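Transcriptional regulator AcuR (PDB 3BRU) represses transcription of its own operon, probably by binding two operator sequences in the promoter as a TetR-family regulator. Local coordinates at residues Lys46-Val51 / Gly131-Glu136. Numbering follows the deposited sequence.
Sequences KGYSSV and GNLGQE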
loop_
_atom_site.group_PDB
_atom_site.type_symbol
_atom_site.label_atom_id
_atom_site.label_comp_id
_atom_site.label_asym_id
_atom_site.label_seq_id
_atom_site.Cartn_x
_atom_site.Cartn_y
_atom_site.Cartn_z
ATOM N N LYS A 46 7.839 3.515 -10.665
ATOM C CA LYS A 46 6.675 2.963 -11.363
ATOM C C LYS A 46 6.332 1.626 -10.696
ATOM O O LYS A 46 5.885 1.599 -9.558
ATOM C CB LYS A 46 6.931 2.829 -12.864
ATOM C CG LYS A 46 7.315 4.136 -13.475
ATOM C CD LYS A 46 6.886 4.280 -14.909
ATOM C CE LYS A 46 7.963 3.790 -15.861
ATOM N NZ LYS A 46 7.437 3.802 -17.252
ATOM N N GLY A 47 6.562 0.524 -11.361
ATOM C CA GLY A 47 6.451 -0.760 -10.717
ATOM C C GLY A 47 6.886 -1.768 -11.752
ATOM O O GLY A 47 7.282 -1.398 -12.872
ATOM N N TYR A 48 6.806 -3.043 -11.388
ATOM C CA TYR A 48 7.215 -4.130 -12.265
ATOM C C TYR A 48 6.394 -4.228 -13.561
ATOM O O TYR A 48 6.991 -4.266 -14.647
ATOM C CB TYR A 48 7.172 -5.422 -11.474
ATOM C CG TYR A 48 7.597 -6.655 -12.205
ATOM C CD1 TYR A 48 8.893 -7.137 -12.064
ATOM C CD2 TYR A 48 6.697 -7.368 -13.025
ATOM C CE1 TYR A 48 9.290 -8.309 -12.707
ATOM C CE2 TYR A 48 7.093 -8.554 -13.667
ATOM C CZ TYR A 48 8.392 -9.013 -13.488
ATOM O OH TYR A 48 8.849 -10.142 -14.112
ATOM N N SER A 49 5.057 -4.245 -13.453
ATOM C CA SER A 49 4.159 -4.328 -14.633
ATOM C C SER A 49 4.334 -3.211 -15.678
ATOM O O SER A 49 4.010 -3.406 -16.835
ATOM C CB SER A 49 2.669 -4.355 -14.238
ATOM O OG SER A 49 2.398 -5.198 -13.134
ATOM N N SER A 50 4.832 -2.048 -15.244
ATOM C CA SER A 50 4.971 -0.845 -16.067
ATOM C C SER A 50 6.293 -0.779 -16.813
ATOM O O SER A 50 6.467 -0.002 -17.748
ATOM C CB SER A 50 4.917 0.374 -15.154
ATOM O OG SER A 50 3.668 1.003 -15.283
ATOM N N VAL A 51 7.251 -1.564 -16.365
ATOM C CA VAL A 51 8.601 -1.359 -16.815
ATOM C C VAL A 51 9.103 -2.576 -17.576
ATOM O O VAL A 51 9.216 -3.665 -17.005
ATOM C CB VAL A 51 9.518 -1.030 -15.614
ATOM C CG1 VAL A 51 10.948 -0.896 -16.054
ATOM C CG2 VAL A 51 9.045 0.260 -14.943
ATOM N N GLY A 131 6.807 -2.552 -1.218
ATOM C CA GLY A 131 5.413 -2.124 -1.211
ATOM C C GLY A 131 4.882 -2.047 -2.617
ATOM O O GLY A 131 3.761 -2.522 -2.874
ATOM N N ASN A 132 5.650 -1.437 -3.529
ATOM C CA ASN A 132 5.216 -1.383 -4.947
ATOM C C ASN A 132 4.935 -2.765 -5.508
ATOM O O ASN A 132 3.903 -2.968 -6.138
ATOM C CB ASN A 132 6.231 -0.712 -5.871
ATOM C CG ASN A 132 6.395 0.784 -5.618
ATOM O OD1 ASN A 132 5.813 1.378 -4.682
ATOM N ND2 ASN A 132 7.202 1.412 -6.466
ATOM N N LEU A 133 5.852 -3.713 -5.316
ATOM C CA LEU A 133 5.671 -5.027 -5.908
ATOM C C LEU A 133 4.581 -5.808 -5.169
ATOM O O LEU A 133 3.799 -6.553 -5.800
ATOM C CB LEU A 133 6.969 -5.828 -5.923
ATOM C CG LEU A 133 8.182 -5.327 -6.708
ATOM C CD1 LEU A 133 9.297 -6.358 -6.641
ATOM C CD2 LEU A 133 7.870 -5.013 -8.140
ATOM N N GLY A 134 4.540 -5.649 -3.844
ATOM C CA GLY A 134 3.521 -6.294 -3.007
ATOM C C GLY A 134 2.092 -5.999 -3.438
ATOM O O GLY A 134 1.255 -6.903 -3.561
ATOM N N GLN A 135 1.817 -4.724 -3.656
ATOM C CA GLN A 135 0.553 -4.285 -4.217
ATOM C C GLN A 135 0.209 -4.872 -5.594
ATOM O O GLN A 135 -0.964 -5.123 -5.863
ATOM C CB GLN A 135 0.487 -2.756 -4.271
ATOM C CG GLN A 135 -0.919 -2.220 -4.464
ATOM C CD GLN A 135 -1.819 -2.372 -3.225
ATOM O OE1 GLN A 135 -2.084 -3.485 -2.772
ATOM N NE2 GLN A 135 -2.340 -1.243 -2.716
ATOM N N GLU A 136 1.192 -5.075 -6.472
ATOM C CA GLU A 136 0.867 -5.670 -7.777
ATOM C C GLU A 136 1.039 -7.195 -7.877
ATOM O O GLU A 136 1.128 -7.747 -8.972
ATOM C CB GLU A 136 1.600 -4.955 -8.918
ATOM C CG GLU A 136 3.099 -5.083 -8.889
ATOM C CD GLU A 136 3.792 -3.983 -9.725
ATOM O OE1 GLU A 136 4.797 -3.411 -9.186
ATOM O OE2 GLU A 136 3.329 -3.694 -10.890
#
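The carboxylate of Glu136 presents one face to the start of the type I turn Tyr48-Val51, and every donor it meets there comes from that same side. Tyr48 N reaches OE1 of Glu136 at 3.0 Å from 39° above the plane. Ser49 N binds OE2 of Glu136 at 3.1 Å, the straighter of the two amide bonds (162°). Ser49 OG adds a third bond to Glu136 OE2, 2.9 Å long, on its anti side. Two successive amides and a hydroxyl thus pin both oxygens and fix the carboxylate's rotation; this pairing would probably favour the charged form. Glu136 sets out with CG between its backbone N and carbonyl carbon (chi1 65°), then runs extended to the loop. Gly47, without a side chain, lets OE1 of Glu136 come within 3.5 Å of its CA. Leu133 CD2 abuts Tyr48 CB at 3.4 Å and meets the phenol ring obliquely. Asn132 ND2 nears Lys46 O at a poor angle for bonding; it is hydrogen-bonded to Leu43 O in helix 31-45 and weakly to Thr44 O. The Tyr48 ring packs edge-to-face with Phe144 and makes a cation-pi contact with Lys74. The contact thus ties the loop between helices 31-45 and 53-60 of the DNA-binding domain to the C-terminal end of helix 129-135 in the regulatory domain, beside helix 74-97, where Ser50 OG hydrogen-bonds to Ser49 OG of the second subunit.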